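Local coordinates for cell wall binding protein cwp8 (Peptoclostridium difficile, PDB 5J6Q), which probably anchors itself to the bacterial cell wall through three CWB2 repeats, as one of the surface-layer-associated proteins of this organism, at residues 221-226 with 270-275; 418-423 with 431-436; 500-505 with 546-551. All blocks are in the same frame, centred on the assembly; numbering follows the deposited sequence.

Contact 1: 221-226 with 270-275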
loop_
_atom_site.group_PDB
_atom_site.type_symbol
_atom_site.label_atom_id
_atom_site.label_comp_id
_atom_site.label_asym_id
_atom_site.label_seq_id
_atom_site.Cartn_x
_atom_site.Cartn_y
_atom_site.Cartn_z
ATOM N N GLU A 221 -12.116 7.125 2.858
ATOM C CA GLU A 221 -13.433 7.372 2.301
ATOM C C GLU A 221 -13.943 6.102 1.681
ATOM O O GLU A 221 -13.175 5.168 1.476
ATOM C CB GLU A 221 -13.392 8.516 1.271
ATOM C CG GLU A 221 -13.703 9.862 1.908
ATOM C CD GLU A 221 -12.872 10.986 1.328
ATOM O OE1 GLU A 221 -12.879 11.134 0.086
ATOM O OE2 GLU A 221 -12.213 11.715 2.117
ATOM N N ASN A 222 -15.247 6.066 1.403
ATOM C CA ASN A 222 -15.977 4.950 0.803
ATOM C C ASN A 222 -15.526 3.618 1.369
ATOM O O ASN A 222 -15.311 2.658 0.632
ATOM C CB ASN A 222 -15.824 4.986 -0.715
ATOM C CG ASN A 222 -16.350 6.279 -1.283
ATOM O OD1 ASN A 222 -17.569 6.464 -1.360
ATOM N ND2 ASN A 222 -15.507 7.238 -1.666
ATOM N N GLU A 223 -15.382 3.567 2.697
ATOM C CA GLU A 223 -14.962 2.352 3.388
ATOM C C GLU A 223 -16.059 1.283 3.337
ATOM O O GLU A 223 -17.107 1.448 3.947
ATOM C CB GLU A 223 -14.606 2.687 4.845
ATOM C CG GLU A 223 -13.398 3.604 4.936
ATOM C CD GLU A 223 -13.304 4.332 6.267
ATOM O OE1 GLU A 223 -12.188 4.391 6.821
ATOM O OE2 GLU A 223 -14.333 4.849 6.752
ATOM N N ALA A 224 -15.807 0.197 2.598
ATOM C CA ALA A 224 -16.724 -0.920 2.430
ATOM C C ALA A 224 -15.977 -2.205 2.758
ATOM O O ALA A 224 -15.910 -3.130 1.951
ATOM C CB ALA A 224 -17.237 -0.960 0.998
ATOM N N ILE A 225 -15.393 -2.245 3.950
ATOM C CA ILE A 225 -14.639 -3.401 4.420
ATOM C C ILE A 225 -15.526 -4.264 5.309
ATOM O O ILE A 225 -16.178 -3.743 6.210
ATOM C CB ILE A 225 -13.381 -2.917 5.183
ATOM C CG1 ILE A 225 -12.576 -1.942 4.306
ATOM C CG2 ILE A 225 -12.517 -4.110 5.576
ATOM C CD1 ILE A 225 -11.371 -1.359 5.028
ATOM N N LEU A 226 -15.556 -5.577 5.056
ATOM C CA LEU A 226 -16.391 -6.483 5.838
ATOM C C LEU A 226 -15.630 -7.116 6.999
ATOM O O LEU A 226 -14.490 -7.549 6.828
ATOM C CB LEU A 226 -16.941 -7.590 4.929
ATOM C CG LEU A 226 -17.639 -7.091 3.668
ATOM C CD1 LEU A 226 -18.040 -8.272 2.815
ATOM C CD2 LEU A 226 -18.869 -6.288 4.031
ATOM N N ASP A 270 -6.296 -5.614 7.076
ATOM C CA ASP A 270 -4.925 -5.487 7.601
ATOM C C ASP A 270 -4.240 -4.227 7.080
ATOM O O ASP A 270 -3.734 -3.376 7.871
ATOM C CB ASP A 270 -4.180 -6.779 7.254
ATOM C CG ASP A 270 -4.616 -7.865 8.208
ATOM O OD1 ASP A 270 -5.319 -7.544 9.191
ATOM O OD2 ASP A 270 -4.265 -9.030 7.984
ATOM N N LEU A 271 -4.340 -4.037 5.745
ATOM C CA LEU A 271 -3.781 -2.850 5.119
ATOM C C LEU A 271 -4.428 -1.629 5.665
ATOM O O LEU A 271 -3.773 -0.590 5.904
ATOM C CB LEU A 271 -3.984 -2.903 3.574
ATOM C CG LEU A 271 -3.764 -1.528 2.929
ATOM C CD1 LEU A 271 -2.329 -1.105 3.146
ATOM C CD2 LEU A 271 -4.012 -1.558 1.421
ATOM N N HIS A 272 -5.755 -1.687 5.857
ATOM C CA HIS A 272 -6.444 -0.464 6.392
ATOM C C HIS A 272 -5.932 -0.218 7.811
ATOM O O HIS A 272 -5.690 0.921 8.201
ATOM C CB HIS A 272 -7.971 -0.650 6.374
ATOM C CG HIS A 272 -8.671 0.559 6.899
ATOM N ND1 HIS A 272 -9.216 1.521 6.066
ATOM C CD2 HIS A 272 -8.897 0.973 8.168
ATOM C CE1 HIS A 272 -9.758 2.462 6.829
ATOM N NE2 HIS A 272 -9.578 2.163 8.098
ATOM N N LYS A 273 -5.773 -1.283 8.620
ATOM C CA LYS A 273 -5.101 -1.116 9.977
ATOM C C LYS A 273 -3.721 -0.377 9.874
ATOM O O LYS A 273 -3.443 0.625 10.613
ATOM C CB LYS A 273 -4.816 -2.503 10.608
ATOM C CG LYS A 273 -6.072 -3.184 11.137
ATOM C CD LYS A 273 -5.825 -4.616 11.632
ATOM C CE LYS A 273 -7.050 -5.479 11.384
ATOM N NZ LYS A 273 -6.763 -6.946 11.469
ATOM N N VAL A 274 -2.834 -0.830 8.884
ATOM C CA VAL A 274 -1.504 -0.143 8.777
ATOM C C VAL A 274 -1.632 1.240 8.373
ATOM O O VAL A 274 -0.917 2.176 8.886
ATOM C CB VAL A 274 -0.649 -0.938 7.776
ATOM C CG1 VAL A 274 0.649 -0.203 7.454
ATOM C CG2 VAL A 274 -0.420 -2.327 8.326
ATOM N N LEU A 275 -2.636 1.488 7.441
ATOM C CA LEU A 275 -2.760 2.918 7.046
ATOM C C LEU A 275 -3.304 3.792 8.186
ATOM O O LEU A 275 -2.978 4.999 8.241
ATOM C CB LEU A 275 -3.615 3.013 5.791
ATOM C CG LEU A 275 -2.842 2.326 4.621
ATOM C CD1 LEU A 275 -3.652 2.299 3.322
ATOM C CD2 LEU A 275 -1.518 3.146 4.453
#
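His-272 on helix 265-280 meets Glu-223 and Ile-225 at and just beyond the end of strand 217-224, an outermost strand of a four-stranded mixed sheet in domain 3 of the protein. The contact marks the place where the helix reaches the margin of the sheet that it covers. At Asn-222 the chain turns a corner, with both backbone torsions positive, and beyond this bend Glu-223 and Ile-225 both direct their CB atoms toward the helix. The CG of His-272 stands anti to the backbone N (chi1 -180°), which carries the imidazole out from the helix toward Glu-223 and Ile-225. Glu-223 runs out extended beyond CG and crosses the histidine side chain at about a right angle. Its OE1 comes to the edge of the imidazole, near the ring plane, while the carboxylate and the ring are turned 53° against each other. Ile-225 approaches with the end of its longer branch: CD1 lies 3.7 Å from CB of His-272 and 3.8 Å from CG of His-272, a modest apolar touch made by a residue that is poorly ordered. Phe-220 and Phe-244 add two rings around the histidine, the second in an edge-to-face pairing, and Ile-225 also packs on Phe-244 from the neighbouring strand. The contact lies at the surface of the protein, where Glu-223 is exposed and neither Ile-225 nor His-272 is fully buried. On the helix itself, NZ of Lys-273 forms a salt bridge with OD1 of Asp-270 at 2.8 Å. A helix laid over one face of a mixed sheet is the layering of a two-layer alpha/beta sandwich.

Contact 2: 418-423 with 431-436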
loop_
_atom_site.group_PDB
_atom_site.type_symbol
_atom_site.label_atom_id
_atom_site.label_comp_id
_atom_site.label_asym_id
_atom_site.label_seq_id
_atom_site.Cartn_x
_atom_site.Cartn_y
_atom_site.Cartn_z
ATOM N N THR A 418 34.924 -4.831 26.611
ATOM C CA THR A 418 34.650 -6.020 25.825
ATOM C C THR A 418 35.254 -5.935 24.436
ATOM O O THR A 418 35.427 -4.847 23.855
ATOM C CB THR A 418 33.121 -6.237 25.745
ATOM O OG1 THR A 418 32.817 -6.971 24.569
ATOM C CG2 THR A 418 32.348 -4.929 25.678
ATOM N N ALA A 419 35.610 -7.106 23.914
ATOM C CA ALA A 419 36.138 -7.202 22.576
ATOM C C ALA A 419 35.749 -8.572 21.995
ATOM O O ALA A 419 35.582 -9.543 22.738
ATOM C CB ALA A 419 37.626 -7.011 22.580
ATOM N N PHE A 420 35.568 -8.625 20.681
ATOM C CA PHE A 420 35.097 -9.835 20.008
ATOM C C PHE A 420 36.136 -10.345 19.082
ATOM O O PHE A 420 36.792 -9.527 18.450
ATOM C CB PHE A 420 33.826 -9.517 19.166
ATOM C CG PHE A 420 32.639 -9.447 20.061
ATOM C CD1 PHE A 420 32.081 -8.227 20.404
ATOM C CD2 PHE A 420 32.120 -10.598 20.640
ATOM C CE1 PHE A 420 31.044 -8.166 21.303
ATOM C CE2 PHE A 420 31.069 -10.526 21.546
ATOM C CZ PHE A 420 30.544 -9.317 21.870
ATOM N N VAL A 421 36.285 -11.656 18.961
ATOM C CA VAL A 421 37.293 -12.206 18.032
ATOM C C VAL A 421 36.648 -13.116 17.082
ATOM O O VAL A 421 35.898 -13.993 17.480
ATOM C CB VAL A 421 38.445 -12.963 18.757
ATOM C CG1 VAL A 421 39.151 -13.911 17.786
ATOM C CG2 VAL A 421 39.440 -11.955 19.307
ATOM N N VAL A 422 36.946 -12.936 15.794
ATOM C CA VAL A 422 36.297 -13.717 14.722
ATOM C C VAL A 422 37.339 -14.056 13.712
ATOM O O VAL A 422 38.388 -13.392 13.699
ATOM C CB VAL A 422 35.130 -12.824 14.100
ATOM C CG1 VAL A 422 34.226 -12.240 15.232
ATOM C CG2 VAL A 422 35.711 -11.668 13.280
ATOM N N GLY A 423 37.070 -14.985 12.812
ATOM C CA GLY A 423 38.072 -15.366 11.815
ATOM C C GLY A 423 37.966 -14.602 10.513
ATOM O O GLY A 423 36.916 -14.105 10.113
ATOM N N MET A 431 28.875 -11.201 11.493
ATOM C CA MET A 431 27.800 -10.247 11.304
ATOM C C MET A 431 26.727 -10.311 12.381
ATOM O O MET A 431 26.065 -9.345 12.630
ATOM C CB MET A 431 27.116 -10.595 10.024
ATOM C CG MET A 431 26.215 -9.585 9.619
ATOM S SD MET A 431 27.186 -8.148 9.038
ATOM C CE MET A 431 28.160 -8.953 7.773
ATOM N N SER A 432 26.550 -11.452 12.959
ATOM C CA SER A 432 25.597 -11.679 14.012
ATOM C C SER A 432 25.913 -10.898 15.340
ATOM O O SER A 432 25.003 -10.596 16.154
ATOM C CB SER A 432 25.570 -13.190 14.231
ATOM O OG SER A 432 24.653 -13.839 13.359
ATOM N N ILE A 433 27.187 -10.535 15.538
ATOM C CA ILE A 433 27.619 -9.821 16.755
ATOM C C ILE A 433 27.874 -8.348 16.473
ATOM O O ILE A 433 28.160 -7.630 17.407
ATOM C CB ILE A 433 28.889 -10.619 17.256
ATOM C CG1 ILE A 433 29.116 -10.396 18.757
ATOM C CG2 ILE A 433 30.139 -10.174 16.467
ATOM C CD1 ILE A 433 27.880 -10.627 19.660
ATOM N N SER A 434 27.760 -7.844 15.192
ATOM C CA SER A 434 27.960 -6.416 14.943
ATOM C C SER A 434 27.044 -5.499 15.771
ATOM O O SER A 434 27.578 -4.565 16.321
ATOM C CB SER A 434 27.778 -6.103 13.451
ATOM O OG SER A 434 28.908 -6.644 12.764
ATOM N N ALA A 435 25.722 -5.750 15.876
ATOM C CA ALA A 435 24.886 -4.807 16.621
ATOM C C ALA A 435 25.360 -4.751 18.086
ATOM O O ALA A 435 25.518 -3.697 18.605
ATOM C CB ALA A 435 23.420 -5.251 16.586
ATOM N N ARG A 436 25.558 -5.926 18.711
ATOM C CA ARG A 436 25.932 -6.011 20.120
ATOM C C ARG A 436 27.222 -5.277 20.339
ATOM O O ARG A 436 27.290 -4.501 21.315
ATOM C CB ARG A 436 26.027 -7.483 20.524
ATOM C CG ARG A 436 26.764 -7.701 21.802
ATOM C CD ARG A 436 25.859 -7.154 22.921
ATOM N NE ARG A 436 26.472 -7.304 24.223
ATOM C CZ ARG A 436 25.784 -7.308 25.370
ATOM N NH1 ARG A 436 26.426 -7.447 26.522
ATOM N NH2 ARG A 436 24.449 -7.170 25.371
HETATM O O HOH W 1 29.462 -7.041 24.788
#
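Strand 418-423 passes the start of helix 434-438 with its nearest approach at Phe-420 and Ile-433, whose CA atoms are 8.2 Å apart. The two segments belong to a beta-alpha-beta crossover of a CWB2 repeat: the chain leaves the strand, passes through helices 427-430 and 434-438, and returns as strand 444-447, parallel to the first and beside it. Phe-420 and Ile-433 come from opposite directions and meet in the layer between sheet and helix. CG1 of Ile-433 sits over the centre of one ring face, 3.5 Å from the centroid of the Phe-420 ring and only 14° off its normal, a well-aligned CH-pi contact. The shortest atom pair, Ile-433 CG1 to Phe-420 CE2 at 3.4 Å, shows how closely the methylene is pressed onto the aromatic carbons. Two torsions bring it there: CG1 of Ile-433 is anti to the backbone N (chi1 -157°), and the bend at chi2 (51°) then lays CD1 along the outer part of the ring, 3.7 Å from CZ of Phe-420. Arg-436, three residues further on in helix 434-438, adds its aliphatic stem, with CG 4.1 Å from CZ of Phe-420. Tyr-509 of helix 498-509 touches Phe-420, Ile-433 and Arg-436 alike, joining this cluster to the following repeat, while Phe-420 is held in the sheet by backbone bonds to Pro-443 and Ile-445. The apolar part of Arg-436 lies against the core, and the head of Arg-436 turns toward Thr-418 at the start of the strand. There NE donates to a water, 3.1 Å from Arg-436 NE to the water O, in the guanidinium plane, and the same water O has a weak link of 3.4 Å to Thr-418 OG1.

Contact 3: 500-505 with 546-551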
loop_
_atom_site.group_PDB
_atom_site.type_symbol
_atom_site.label_atom_id
_atom_site.label_comp_id
_atom_site.label_asym_id
_atom_site.label_seq_id
_atom_site.Cartn_x
_atom_site.Cartn_y
_atom_site.Cartn_z
ATOM N N ASP A 500 22.499 -21.120 13.066
ATOM C CA ASP A 500 22.687 -21.557 14.449
ATOM C C ASP A 500 23.559 -20.568 15.198
ATOM O O ASP A 500 23.274 -20.279 16.329
ATOM C CB ASP A 500 23.270 -22.940 14.544
ATOM C CG ASP A 500 22.423 -23.936 13.853
ATOM O OD1 ASP A 500 21.130 -23.776 13.901
ATOM O OD2 ASP A 500 23.011 -24.843 13.182
ATOM N N THR A 501 24.599 -20.028 14.601
ATOM C CA THR A 501 25.351 -18.967 15.326
ATOM C C THR A 501 24.480 -17.748 15.640
ATOM O O THR A 501 24.563 -17.163 16.749
ATOM C CB THR A 501 26.502 -18.523 14.469
ATOM O OG1 THR A 501 27.320 -19.693 14.200
ATOM C CG2 THR A 501 27.306 -17.378 15.076
ATOM N N ASN A 502 23.702 -17.298 14.638
ATOM C CA ASN A 502 22.833 -16.147 14.835
ATOM C C ASN A 502 21.920 -16.486 15.981
ATOM O O ASN A 502 21.803 -15.621 16.888
ATOM C CB ASN A 502 22.029 -15.829 13.607
ATOM C CG ASN A 502 21.214 -14.608 13.646
ATOM O OD1 ASN A 502 19.943 -14.695 13.449
ATOM N ND2 ASN A 502 21.806 -13.468 13.812
ATOM N N ALA A 503 21.274 -17.704 15.991
ATOM C CA ALA A 503 20.427 -18.058 17.145
ATOM C C ALA A 503 21.216 -17.984 18.458
ATOM O O ALA A 503 20.661 -17.445 19.432
ATOM C CB ALA A 503 19.779 -19.485 17.027
ATOM N N LYS A 504 22.505 -18.515 18.553
ATOM C CA LYS A 504 23.237 -18.363 19.879
ATOM C C LYS A 504 23.518 -16.942 20.309
ATOM O O LYS A 504 23.419 -16.652 21.521
ATOM C CB LYS A 504 24.546 -19.180 19.870
ATOM C CG LYS A 504 24.176 -20.675 19.805
ATOM C CD LYS A 504 25.342 -21.617 19.429
ATOM C CE LYS A 504 25.197 -22.943 20.208
ATOM N NZ LYS A 504 26.554 -23.585 20.342
ATOM N N VAL A 505 23.859 -15.995 19.352
ATOM C CA VAL A 505 24.069 -14.596 19.761
ATOM C C VAL A 505 22.747 -14.023 20.342
ATOM O O VAL A 505 22.751 -13.320 21.400
ATOM C CB VAL A 505 24.489 -13.822 18.475
ATOM C CG1 VAL A 505 24.500 -12.270 18.698
ATOM C CG2 VAL A 505 25.881 -14.246 18.100
ATOM N N PRO A 546 18.451 -7.021 18.260
ATOM C CA PRO A 546 19.281 -7.922 17.431
ATOM C C PRO A 546 18.891 -7.910 15.857
ATOM O O PRO A 546 17.849 -7.411 15.450
ATOM C CB PRO A 546 18.939 -9.278 18.014
ATOM C CG PRO A 546 17.416 -9.154 18.175
ATOM C CD PRO A 546 17.369 -7.768 18.943
ATOM N N ILE A 547 19.764 -8.512 15.037
ATOM C CA ILE A 547 19.502 -8.642 13.636
ATOM C C ILE A 547 19.325 -10.172 13.437
ATOM O O ILE A 547 20.245 -10.922 13.678
ATOM C CB ILE A 547 20.620 -8.095 12.736
ATOM C CG1 ILE A 547 20.685 -6.571 12.882
ATOM C CG2 ILE A 547 20.286 -8.510 11.158
ATOM C CD1 ILE A 547 21.839 -5.868 12.080
ATOM N N VAL A 548 18.130 -10.613 13.110
ATOM C CA VAL A 548 17.949 -12.030 12.818
ATOM C C VAL A 548 18.500 -12.196 11.340
ATOM O O VAL A 548 18.067 -11.449 10.456
ATOM C CB VAL A 548 16.419 -12.308 12.881
ATOM C CG1 VAL A 548 16.049 -13.730 12.304
ATOM C CG2 VAL A 548 15.949 -12.179 14.364
ATOM N N LEU A 549 19.413 -13.140 11.075
ATOM C CA LEU A 549 19.872 -13.257 9.661
ATOM C C LEU A 549 19.141 -14.427 8.997
ATOM O O LEU A 549 19.267 -15.625 9.385
ATOM C CB LEU A 549 21.362 -13.526 9.619
ATOM C CG LEU A 549 22.205 -12.345 10.115
ATOM C CD1 LEU A 549 23.655 -12.819 10.210
ATOM C CD2 LEU A 549 22.052 -11.072 9.214
ATOM N N THR A 550 18.309 -14.053 7.988
ATOM C CA THR A 550 17.693 -15.113 7.255
ATOM C C THR A 550 17.295 -14.638 5.836
ATOM O O THR A 550 16.971 -13.452 5.661
ATOM C CB THR A 550 16.412 -15.618 7.956
ATOM O OG1 THR A 550 16.084 -16.915 7.397
ATOM C CG2 THR A 550 15.255 -14.732 7.701
ATOM N N THR A 551 17.318 -15.576 4.843
ATOM C CA THR A 551 16.787 -15.206 3.513
ATOM C C THR A 551 15.512 -15.958 3.280
ATOM O O THR A 551 14.514 -15.399 2.872
ATOM C CB THR A 551 17.796 -15.519 2.372
ATOM O OG1 THR A 551 18.991 -14.843 2.681
ATOM C CG2 THR A 551 17.275 -14.989 0.992
#
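The carboxamide of Asn-502 faces the edge of strand 547-549 and bonds to it at two points, taking the C=O and N-H that an adjoining strand could use. Its CG lies anti to the backbone N (chi1 -174°), which carries the amide from helix 498-509 to the strand. ND2 gives a nearly linear bond (178°) to Ile-547 O, 3.0 Å away; ND2 lies in the plane of the Ile-547 carbonyl, and that oxygen in the plane of the Asn-502 amide. OD1 receives Leu-549 N at 2.9 Å, but here the donor stands well above the carbonyl plane, 58° out of it. Together the two bonds fix the rotation of the amide and satisfy a buried backbone N-H and C=O on the side of the strand turned from its sheet neighbour. Leu-549 brings its branch point alongside, CG lying 3.9 Å from ND2 of Asn-502, and OD1 of Asn-502 rests 3.4 Å from CA of Val-548. Gln-558 of helix 556-565 gives a further bond to OD1. Strand 547-549 thus lies between strand 516-519, which pairs with Val-548 through the backbone, and helix 498-509, which runs almost antiparallel to it, with helix 531-542 packed against Ile-547 and Leu-549.

In the fold
Contacts 2 and 3 form one continuous region, their centres 12 Å apart, although they belong to different CWB2 repeats. Ser-432 OG of contact 2 lies 2.9 Å from ND2 of Asn-502 in contact 3, a probable hydrogen bond that gives the same amide nitrogen a second partner. Beside it, CD1 of Ile-433 packs 3.9 Å from CG1 of Val-505, so the helix of one repeat abuts the crossover of the other. Contact 1 stands apart in domain 3: its centre is about 44 Å from that of contact 2 and 35 Å from that of contact 3, with no direct touch, and it lies nearer the middle of the elongated chain.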